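Local coordinates for protein solute carrier family 15 member 1 (Mus musculus, PDB 5A9D) that cotransports protons with di- and tripeptides in the small intestine, and is represented here by its extracellular domain of immunoglobulin-like fold, at residues Q6-N11 against R70-V75; T59-D64 against Y81-D86; N14-V19 against L28-Q33; T46-S51 against H63-G68. All coordinates share one frame; numbering follows the deposited sequence.

All four contacts belong to the N-terminal immunoglobulin-like lobe and illustrate how a beta-sandwich is closed. Contact 1 is the parallel pair at the middle of one sheet; contact 2 meets it there, Thr72 OG1 2.6 Å from Asp86 OD2, and joins strand 80-88 to the other sheet. Contacts 2 and 4 share His63 and Asp64, their centres about 6 Å apart, and Val61 N lies 2.8 Å from Ile48 O. Contact 3 lies at one end, its centre about 12 Å from that of contact 1, joined through Asn11 ND2 and Leu28 O, 3.0 Å apart. Contacts 3 and 4 meet in the antiparallel sheet, where Thr18 N is 2.9 Å from Ser51 O.

Contact 1. Residues Q6-N11 against R70-V75; sequences QIKVLN and RHTLLV
Strand 6-11 runs parallel to 70-75 in even register from Gln6-Arg70 to Asn11-Val75, the axes 4.6 Å apart at closest and 26° from parallel. The backbone ladder alternates in the usual parallel manner: Lys8 N donates to His71 O, Leu73 N to Lys8 O over 2.7 Å, Leu10 N to Leu73 O and Val75 N to Leu10 O. At its start Gln6 O is gripped twice, weakly by the His71 amide and more directly by the ring, whose ND1 donates over 3.0 Å with the oxygen in the ring plane. His71 CG, anti to its own carbonyl carbon (chi1 -51°), swings the imidazole back beside the backbone N and so to this carbonyl. Across the same rung, Gln6 and Arg70 extend side by side, and Arg70 NE donates to Gln6 OE1 over 2.9 Å with the amide and guanidinium planes 38° apart. Farther along that face, Lys8 CD passes Thr72 OG1, whose hydroxyl is hydrogen-bonded to Asp86 and to Arg100 of the second subunit, and Leu10 CD2 meets Leu74 CD2 at 3.6 Å. On the face that holds His71, Ile7 CG2 rests on Leu73 CB, and Val9 CG1 on Val75 CG2 at 3.9 Å. That face looks into the sandwich, where Val19 of strand 17-21 touches Val9 and Leu73. The face of Lys8, Leu10 and Arg70 meets the second subunit, with Arg70 NH1 bonded to Pro186 O of that chain. Within the sheet the pair is central, flanked by strand 32-41 beside 6-11 and by strand 80-88 beside 70-75.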
# COMPACT_ATOMS: atom_id res chain seq x y z
N GLN A 6 14.53 2.32 2.86
CA GLN A 6 14.61 2.02 4.30
C GLN A 6 14.01 0.64 4.52
O GLN A 6 12.94 0.33 4.00
CB GLN A 6 13.93 3.08 5.14
CG GLN A 6 14.75 4.38 5.33
CD GLN A 6 14.02 5.44 6.14
OE1 GLN A 6 13.15 5.14 6.95
NE2 GLN A 6 14.31 6.72 5.92
N ILE A 7 14.76 -0.22 5.24
CA ILE A 7 14.35 -1.59 5.52
C ILE A 7 14.53 -1.92 7.01
O ILE A 7 15.61 -1.78 7.56
CB ILE A 7 15.12 -2.63 4.64
CG1 ILE A 7 15.08 -2.26 3.14
CG2 ILE A 7 14.60 -4.08 4.89
CD1 ILE A 7 16.10 -2.99 2.21
N LYS A 8 13.47 -2.47 7.60
CA LYS A 8 13.44 -2.98 8.97
C LYS A 8 13.23 -4.47 8.80
O LYS A 8 12.50 -4.89 7.91
CB LYS A 8 12.25 -2.35 9.73
CG LYS A 8 11.93 -2.93 11.10
CD LYS A 8 10.44 -2.86 11.25
CE LYS A 8 10.01 -2.05 12.43
NZ LYS A 8 8.58 -1.69 12.29
N VAL A 9 13.88 -5.29 9.62
CA VAL A 9 13.70 -6.75 9.52
C VAL A 9 12.91 -7.20 10.74
O VAL A 9 13.22 -6.79 11.85
CB VAL A 9 15.03 -7.52 9.40
CG1 VAL A 9 14.79 -9.03 9.19
CG2 VAL A 9 15.89 -6.94 8.28
N LEU A 10 11.88 -8.04 10.54
CA LEU A 10 11.11 -8.61 11.63
C LEU A 10 11.09 -10.12 11.43
O LEU A 10 10.58 -10.64 10.43
CB LEU A 10 9.68 -7.97 11.70
CG LEU A 10 8.59 -8.66 12.56
CD1 LEU A 10 8.96 -8.70 14.04
CD2 LEU A 10 7.25 -7.95 12.42
N ASN A 11 11.71 -10.81 12.37
CA ASN A 11 11.80 -12.26 12.40
C ASN A 11 10.57 -12.79 13.12
O ASN A 11 10.46 -12.66 14.34
CB ASN A 11 13.08 -12.69 13.11
CG ASN A 11 13.29 -14.17 13.10
OD1 ASN A 11 12.44 -14.94 12.69
ND2 ASN A 11 14.43 -14.62 13.58
N ARG A 70 9.88 3.12 2.97
CA ARG A 70 10.23 2.22 4.06
C ARG A 70 9.58 0.88 3.77
O ARG A 70 8.55 0.81 3.11
CB ARG A 70 9.71 2.69 5.42
CG ARG A 70 10.43 3.85 5.99
CD ARG A 70 9.70 4.27 7.22
NE ARG A 70 10.39 5.35 7.89
CZ ARG A 70 9.90 6.02 8.93
NH1 ARG A 70 8.71 5.69 9.44
NH2 ARG A 70 10.59 7.01 9.47
N HIS A 71 10.19 -0.18 4.29
CA HIS A 71 9.71 -1.52 4.11
C HIS A 71 9.97 -2.33 5.36
O HIS A 71 10.97 -2.10 6.04
CB HIS A 71 10.47 -2.21 2.96
CG HIS A 71 10.52 -1.42 1.68
ND1 HIS A 71 11.41 -0.36 1.51
CD2 HIS A 71 9.80 -1.57 0.54
CE1 HIS A 71 11.17 0.13 0.31
NE2 HIS A 71 10.22 -0.58 -0.33
N THR A 72 9.13 -3.33 5.60
CA THR A 72 9.38 -4.31 6.65
C THR A 72 9.66 -5.61 5.93
O THR A 72 8.79 -6.10 5.21
CB THR A 72 8.22 -4.44 7.64
OG1 THR A 72 8.21 -3.26 8.42
CG2 THR A 72 8.38 -5.65 8.61
N LEU A 73 10.87 -6.14 6.10
CA LEU A 73 11.22 -7.43 5.56
C LEU A 73 10.83 -8.47 6.62
O LEU A 73 11.50 -8.61 7.67
CB LEU A 73 12.72 -7.51 5.19
CG LEU A 73 13.23 -8.88 4.66
CD1 LEU A 73 12.57 -9.28 3.31
CD2 LEU A 73 14.75 -8.88 4.51
N LEU A 74 9.72 -9.18 6.38
CA LEU A 74 9.29 -10.23 7.29
C LEU A 74 10.10 -11.46 6.93
O LEU A 74 10.23 -11.75 5.75
CB LEU A 74 7.79 -10.57 7.13
CG LEU A 74 6.75 -9.52 7.54
CD1 LEU A 74 5.36 -10.02 7.21
CD2 LEU A 74 6.81 -9.23 9.04
N VAL A 75 10.72 -12.14 7.93
CA VAL A 75 11.50 -13.37 7.71
C VAL A 75 11.00 -14.48 8.66
O VAL A 75 10.61 -14.18 9.80
CB VAL A 75 13.05 -13.18 7.76
CG1 VAL A 75 13.54 -12.21 6.68
CG2 VAL A 75 13.53 -12.72 9.15

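Contact 2. Residues T59-D64 against Y81-D86; sequences TTVAHD and YRVVKD
Tyr81 reaches from strand 80-88 across the sandwich to residues 59-62. Its CB starts toward that segment, and CG sits between the backbone N and the carbonyl carbon (chi1 74°), which lifts the ring off its own strand. Thr59 CG2 lies at the CD1/CE1 edge, 3.8 Å from CE1. Both Val61 methyls come over one face: CG1 stands above the CE2 side, 3.6 Å from CE2 and 4.0 Å from CD2, and CG2 over the ring centre, 4.2 Å from the centroid, a CH-pi contact almost exactly along the normal. CZ has Val61 CA and Ala62 N close by, each at 3.7 Å. At the tip, Tyr81 OH accepts the amide of Ala62 over 2.8 Å in a nearly straight bond (164°) and touches Ala62 CB. Two residues on, the Asp64 carboxylate comes down on Val83, with OD2 3.4 Å from Val83 CB. A water donates to both Asp64 OD2 and Val83 O, linking the two segments. The contact thus combines an apolar ring seat with one polar fixing point: the phenol oxygen satisfies the backbone N-H of Ala62, and the bond together with the valine methyls probably restricts rotation of the ring.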
# COMPACT_ATOMS: atom_id res chain seq x y z
N THR A 59 18.39 -18.10 0.80
CA THR A 59 17.40 -17.56 -0.13
C THR A 59 17.75 -16.12 -0.52
O THR A 59 18.01 -15.30 0.36
CB THR A 59 16.00 -17.71 0.50
OG1 THR A 59 15.69 -19.09 0.60
CG2 THR A 59 14.89 -16.97 -0.27
N THR A 60 17.70 -15.82 -1.83
CA THR A 60 17.94 -14.48 -2.37
C THR A 60 16.60 -13.76 -2.52
O THR A 60 15.64 -14.35 -3.02
CB THR A 60 18.75 -14.55 -3.70
OG1 THR A 60 19.91 -15.35 -3.50
CG2 THR A 60 19.19 -13.16 -4.19
N VAL A 61 16.54 -12.49 -2.11
CA VAL A 61 15.34 -11.65 -2.13
C VAL A 61 15.05 -11.05 -3.51
O VAL A 61 15.96 -10.49 -4.13
CB VAL A 61 15.44 -10.56 -1.03
CG1 VAL A 61 14.19 -9.69 -0.97
CG2 VAL A 61 15.69 -11.21 0.32
N ALA A 62 13.78 -11.15 -3.96
CA ALA A 62 13.27 -10.59 -5.22
C ALA A 62 13.23 -9.08 -5.03
O ALA A 62 12.55 -8.62 -4.12
CB ALA A 62 11.87 -11.11 -5.49
N HIS A 63 14.02 -8.34 -5.83
CA HIS A 63 14.20 -6.89 -5.71
C HIS A 63 12.91 -6.06 -5.92
O HIS A 63 12.68 -5.41 -6.95
CB HIS A 63 15.36 -6.37 -6.58
CG HIS A 63 16.69 -6.61 -5.94
ND1 HIS A 63 16.95 -6.17 -4.63
CD2 HIS A 63 17.78 -7.26 -6.41
CE1 HIS A 63 18.19 -6.57 -4.37
NE2 HIS A 63 18.73 -7.22 -5.41
N ASP A 64 12.11 -6.08 -4.87
CA ASP A 64 10.87 -5.34 -4.79
C ASP A 64 11.02 -4.30 -3.67
O ASP A 64 10.34 -4.38 -2.64
CB ASP A 64 9.64 -6.28 -4.68
CG ASP A 64 9.32 -6.90 -3.33
OD1 ASP A 64 9.94 -7.94 -3.00
OD2 ASP A 64 8.38 -6.42 -2.67
N TYR A 81 10.48 -15.24 3.32
CA TYR A 81 10.39 -13.80 3.50
C TYR A 81 9.17 -13.22 2.79
O TYR A 81 8.58 -13.86 1.93
CB TYR A 81 11.68 -13.07 3.01
CG TYR A 81 11.82 -13.00 1.51
CD1 TYR A 81 12.39 -14.05 0.79
CD2 TYR A 81 11.34 -11.90 0.79
CE1 TYR A 81 12.47 -14.03 -0.60
CE2 TYR A 81 11.40 -11.87 -0.61
CZ TYR A 81 12.00 -12.92 -1.29
OH TYR A 81 12.10 -12.91 -2.66
N ARG A 82 8.82 -11.99 3.16
CA ARG A 82 7.81 -11.17 2.51
C ARG A 82 8.20 -9.71 2.75
O ARG A 82 8.49 -9.33 3.88
CB ARG A 82 6.40 -11.42 3.05
CG ARG A 82 5.35 -10.62 2.22
CD ARG A 82 4.00 -10.56 2.89
NE ARG A 82 3.56 -11.89 3.32
CZ ARG A 82 2.85 -12.73 2.57
NH1 ARG A 82 2.47 -12.39 1.35
NH2 ARG A 82 2.54 -13.93 3.04
N VAL A 83 8.22 -8.92 1.67
CA VAL A 83 8.50 -7.49 1.75
C VAL A 83 7.16 -6.81 1.92
O VAL A 83 6.28 -6.99 1.11
CB VAL A 83 9.29 -6.93 0.54
CG1 VAL A 83 9.50 -5.41 0.66
CG2 VAL A 83 10.63 -7.65 0.37
N VAL A 84 7.00 -6.05 3.01
CA VAL A 84 5.79 -5.30 3.35
C VAL A 84 6.12 -3.81 3.16
O VAL A 84 7.15 -3.32 3.63
CB VAL A 84 5.36 -5.63 4.82
CG1 VAL A 84 4.24 -4.69 5.31
CG2 VAL A 84 4.92 -7.09 4.93
N LYS A 85 5.26 -3.10 2.46
CA LYS A 85 5.39 -1.66 2.20
C LYS A 85 4.98 -0.87 3.44
O LYS A 85 3.90 -1.09 3.99
CB LYS A 85 4.51 -1.29 1.01
CG LYS A 85 5.23 -1.51 -0.32
CD LYS A 85 4.27 -1.33 -1.49
CE LYS A 85 5.01 -1.29 -2.81
NZ LYS A 85 4.08 -1.37 -3.95
N ASP A 86 5.86 0.03 3.92
CA ASP A 86 5.61 0.81 5.14
C ASP A 86 5.44 2.32 4.90
O ASP A 86 5.50 3.11 5.86
CB ASP A 86 6.75 0.59 6.16
CG ASP A 86 6.83 -0.72 6.90
OD1 ASP A 86 6.03 -1.64 6.60
OD2 ASP A 86 7.72 -0.84 7.77
O HOH W 1 5.77 -5.23 -1.29

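Contact 3. Residues N14-V19 against L28-Q33; sequences NNNMTV and LAQMSQ
Asn14 and Gln30 meet first, the backbone atom Asn14 C lying 3.6 Å from Gln30 CB. Gln30 directs its CB toward this turn, and its chain bends at chi2 (-93°), bringing the amide back along residues 14-16. The CB of Asn15 points away from the other segment, which the residue faces with its backbone: its O lies near Gln30 N but receives a hydrogen bond from Asn11 ND2 instead. At Asn16 the CA approaches Leu28 O at 3.3 Å in a CA-H...O contact, while OD1 lies over Ala29, 3.4 Å from its CA, and near Gln30 OE1; the two amide planes are turned 53° apart. Met17 closes the walk as an antiparallel hydrogen-bonded pair with Leu28: Met17 N donates to Leu28 O over 3.0 Å and Leu28 N returns a bond to Met17 O over 2.9 Å, both nearly straight. Beyond the pair, the second segment curls over as Ser32 OG donates to Ala29 O, and Met31 and Ser32 form a G1 beta bulge opposite Asn11. Backbone polarity therefore dominates: the paired Met17-Leu28 bonds end the hairpin 17-28, and Leu28 O, taking Asn11 ND2 as a second donor, ties that end to the other sheet.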
# COMPACT_ATOMS: atom_id res chain seq x y z
N ASN A 14 10.57 -19.27 14.32
CA ASN A 14 10.90 -19.86 15.63
C ASN A 14 12.43 -20.06 15.88
O ASN A 14 12.82 -20.79 16.78
CB ASN A 14 10.14 -21.18 15.83
CG ASN A 14 10.45 -22.24 14.80
OD1 ASN A 14 11.47 -22.18 14.08
ND2 ASN A 14 9.57 -23.24 14.70
N ASN A 15 13.28 -19.44 15.06
CA ASN A 15 14.73 -19.59 15.23
C ASN A 15 15.49 -18.29 14.84
O ASN A 15 14.88 -17.33 14.37
CB ASN A 15 15.25 -20.83 14.44
CG ASN A 15 15.24 -20.73 12.92
OD1 ASN A 15 14.73 -19.79 12.30
ND2 ASN A 15 15.80 -21.74 12.27
N ASN A 16 16.81 -18.30 15.03
CA ASN A 16 17.68 -17.20 14.64
C ASN A 16 17.76 -17.13 13.13
O ASN A 16 17.92 -18.14 12.48
CB ASN A 16 19.09 -17.41 15.19
CG ASN A 16 19.23 -17.19 16.68
OD1 ASN A 16 18.34 -16.67 17.36
ND2 ASN A 16 20.34 -17.64 17.21
N MET A 17 17.63 -15.92 12.56
CA MET A 17 17.74 -15.74 11.12
C MET A 17 18.65 -14.60 10.83
O MET A 17 18.72 -13.65 11.62
CB MET A 17 16.37 -15.54 10.47
CG MET A 17 15.57 -16.81 10.44
SD MET A 17 14.04 -16.60 9.55
CE MET A 17 14.67 -16.67 7.86
N THR A 18 19.32 -14.66 9.69
CA THR A 18 20.26 -13.65 9.26
C THR A 18 19.85 -13.08 7.89
O THR A 18 19.53 -13.83 6.96
CB THR A 18 21.70 -14.24 9.19
OG1 THR A 18 22.07 -14.79 10.45
CG2 THR A 18 22.71 -13.21 8.77
N VAL A 19 19.92 -11.75 7.77
CA VAL A 19 19.70 -11.05 6.51
C VAL A 19 21.03 -10.41 6.17
O VAL A 19 21.56 -9.61 6.96
CB VAL A 19 18.57 -9.99 6.61
CG1 VAL A 19 18.41 -9.28 5.27
CG2 VAL A 19 17.25 -10.66 7.02
N LEU A 28 18.87 -11.88 13.85
CA LEU A 28 17.79 -11.63 14.79
C LEU A 28 17.32 -12.91 15.45
O LEU A 28 17.10 -13.92 14.77
CB LEU A 28 16.56 -11.04 14.02
CG LEU A 28 16.66 -9.62 13.54
CD1 LEU A 28 15.47 -9.33 12.69
CD2 LEU A 28 16.68 -8.65 14.74
N ALA A 29 17.03 -12.82 16.75
CA ALA A 29 16.39 -13.93 17.44
C ALA A 29 14.91 -14.02 16.93
O ALA A 29 14.39 -13.08 16.31
CB ALA A 29 16.41 -13.67 18.94
N GLN A 30 14.26 -15.14 17.18
CA GLN A 30 12.85 -15.35 16.85
C GLN A 30 12.00 -14.29 17.57
O GLN A 30 12.33 -13.86 18.68
CB GLN A 30 12.40 -16.75 17.34
CG GLN A 30 12.60 -17.00 18.85
CD GLN A 30 13.94 -17.68 19.17
OE1 GLN A 30 15.03 -17.39 18.58
NE2 GLN A 30 13.90 -18.60 20.14
N MET A 31 10.91 -13.86 16.93
CA MET A 31 9.98 -12.87 17.49
C MET A 31 10.68 -11.58 17.89
O MET A 31 10.52 -11.12 19.02
CB MET A 31 9.15 -13.47 18.65
CG MET A 31 8.23 -14.59 18.22
SD MET A 31 6.96 -13.98 17.07
CE MET A 31 6.64 -15.47 16.18
N SER A 32 11.54 -11.06 17.00
CA SER A 32 12.28 -9.83 17.25
C SER A 32 12.46 -9.06 15.95
O SER A 32 12.42 -9.65 14.87
CB SER A 32 13.63 -10.10 17.93
OG SER A 32 14.60 -10.54 17.00
N GLN A 33 12.69 -7.75 16.07
CA GLN A 33 12.91 -6.91 14.92
C GLN A 33 14.14 -6.01 15.10
O GLN A 33 14.58 -5.82 16.23
CB GLN A 33 11.67 -6.05 14.64
CG GLN A 33 11.29 -5.09 15.77
CD GLN A 33 10.08 -4.26 15.42
OE1 GLN A 33 9.27 -4.63 14.58
NE2 GLN A 33 9.89 -3.13 16.07

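Contact 4. Residues T46-S51 against H63-G68; sequences TSINIS and HDFEQG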
# COMPACT_ATOMS: atom_id res chain seq x y z
N THR A 46 22.42 -4.44 -4.32
CA THR A 46 22.73 -5.41 -5.38
C THR A 46 21.97 -6.72 -5.20
O THR A 46 21.39 -7.23 -6.17
CB THR A 46 24.26 -5.60 -5.46
OG1 THR A 46 24.86 -4.32 -5.66
CG2 THR A 46 24.69 -6.54 -6.59
N SER A 47 22.01 -7.29 -3.98
CA SER A 47 21.32 -8.52 -3.60
C SER A 47 21.14 -8.57 -2.09
O SER A 47 21.87 -7.90 -1.35
CB SER A 47 22.05 -9.76 -4.12
OG SER A 47 23.18 -10.08 -3.33
N ILE A 48 20.16 -9.34 -1.63
CA ILE A 48 19.87 -9.55 -0.22
C ILE A 48 19.67 -11.04 -0.04
O ILE A 48 18.82 -11.62 -0.72
CB ILE A 48 18.66 -8.71 0.29
CG1 ILE A 48 18.91 -7.19 0.12
CG2 ILE A 48 18.36 -9.03 1.77
CD1 ILE A 48 17.65 -6.31 0.29
N ASN A 49 20.47 -11.66 0.83
CA ASN A 49 20.40 -13.09 1.12
C ASN A 49 19.89 -13.28 2.52
O ASN A 49 20.21 -12.50 3.41
CB ASN A 49 21.78 -13.77 0.96
CG ASN A 49 22.48 -13.44 -0.32
OD1 ASN A 49 21.96 -13.66 -1.43
ND2 ASN A 49 23.67 -12.87 -0.19
N ILE A 50 19.09 -14.33 2.72
CA ILE A 50 18.49 -14.67 4.00
C ILE A 50 18.84 -16.11 4.30
O ILE A 50 18.73 -16.98 3.44
CB ILE A 50 16.95 -14.45 3.97
CG1 ILE A 50 16.60 -12.97 3.68
CG2 ILE A 50 16.28 -14.95 5.25
CD1 ILE A 50 15.18 -12.79 3.24
N SER A 51 19.29 -16.35 5.53
CA SER A 51 19.64 -17.69 6.00
C SER A 51 19.08 -17.95 7.40
O SER A 51 18.70 -17.01 8.10
CB SER A 51 21.15 -17.89 5.95
OG SER A 51 21.86 -17.05 6.84
N HIS A 63 14.02 -8.34 -5.83
CA HIS A 63 14.20 -6.89 -5.71
C HIS A 63 12.91 -6.06 -5.92
O HIS A 63 12.68 -5.41 -6.95
CB HIS A 63 15.36 -6.37 -6.58
CG HIS A 63 16.69 -6.61 -5.94
ND1 HIS A 63 16.95 -6.17 -4.63
CD2 HIS A 63 17.78 -7.26 -6.41
CE1 HIS A 63 18.19 -6.57 -4.37
NE2 HIS A 63 18.73 -7.22 -5.41
N ASP A 64 12.11 -6.08 -4.87
CA ASP A 64 10.87 -5.34 -4.79
C ASP A 64 11.02 -4.30 -3.67
O ASP A 64 10.34 -4.38 -2.64
CB ASP A 64 9.64 -6.28 -4.68
CG ASP A 64 9.32 -6.90 -3.33
OD1 ASP A 64 9.94 -7.94 -3.00
OD2 ASP A 64 8.38 -6.42 -2.67
N PHE A 65 11.96 -3.34 -3.88
CA PHE A 65 12.14 -2.22 -2.97
C PHE A 65 12.02 -0.93 -3.74
O PHE A 65 12.64 -0.79 -4.78
CB PHE A 65 13.47 -2.28 -2.22
CG PHE A 65 13.60 -3.48 -1.33
CD1 PHE A 65 13.01 -3.49 -0.07
CD2 PHE A 65 14.31 -4.60 -1.74
CE1 PHE A 65 13.13 -4.61 0.76
CE2 PHE A 65 14.41 -5.72 -0.92
CZ PHE A 65 13.85 -5.71 0.34
N GLU A 66 11.19 -0.01 -3.27
CA GLU A 66 11.00 1.27 -3.92
C GLU A 66 11.82 2.35 -3.24
O GLU A 66 11.80 2.47 -2.01
CB GLU A 66 9.52 1.69 -3.90
CG GLU A 66 8.60 0.81 -4.72
CD GLU A 66 7.28 1.48 -5.02
OE1 GLU A 66 6.39 1.47 -4.14
OE2 GLU A 66 7.19 2.12 -6.10
N GLN A 67 12.51 3.16 -4.03
CA GLN A 67 13.28 4.26 -3.44
C GLN A 67 12.33 5.32 -2.87
O GLN A 67 11.21 5.48 -3.36
CB GLN A 67 14.32 4.86 -4.41
CG GLN A 67 13.78 5.15 -5.81
CD GLN A 67 14.89 5.22 -6.81
OE1 GLN A 67 15.74 6.11 -6.77
NE2 GLN A 67 14.88 4.32 -7.78
N GLY A 68 12.75 5.94 -1.77
CA GLY A 68 11.96 6.93 -1.05
C GLY A 68 10.94 6.31 -0.12
O GLY A 68 10.15 7.03 0.50
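The loop that carries the chain from strand 58-60 of one sheet to strand 69-76 of the other packs against residues 46-48, next to strand 49-52, and two rings make this contact. His63, at the centre of an inverse gamma turn, places its imidazole beside Thr46 and Ser47. NE2 donates to Thr46 O over 2.8 Å, with an angle of 140° at the hydrogen; the donor stands above the carbonyl plane rather than in it, and the oxygen is tilted 26° from the ring plane. The ring edge also faces the backbone of Ser47, with NE2 3.4 Å from its CA. His63 CG lies anti to the carbonyl carbon (chi1 -80°), beside the backbone N, which brings NE2 to the Thr46 carbonyl.

Deeper in, Ile48 and Phe65 approach from opposite directions. The methyl CD1 of Ile48 meets Phe65 CE2 at 3.5 Å and CZ at 3.8 Å, coming to the ring obliquely. Phe65 is buried by further neighbours: Ile7 and Val5 of strand 4-11, Val83 of strand 80-88, and the ring of His71, which it meets edge-to-face. Ile48 in turn lies against Val19, Phe21 and Ile7. His63, on the exposed side, thus makes the polar bond, while Phe65 packs in the buried interior. A loop passing from one sheet to the other and contributing an aromatic side chain to the core between them fits the beta-sandwich of the immunoglobulin-like fold.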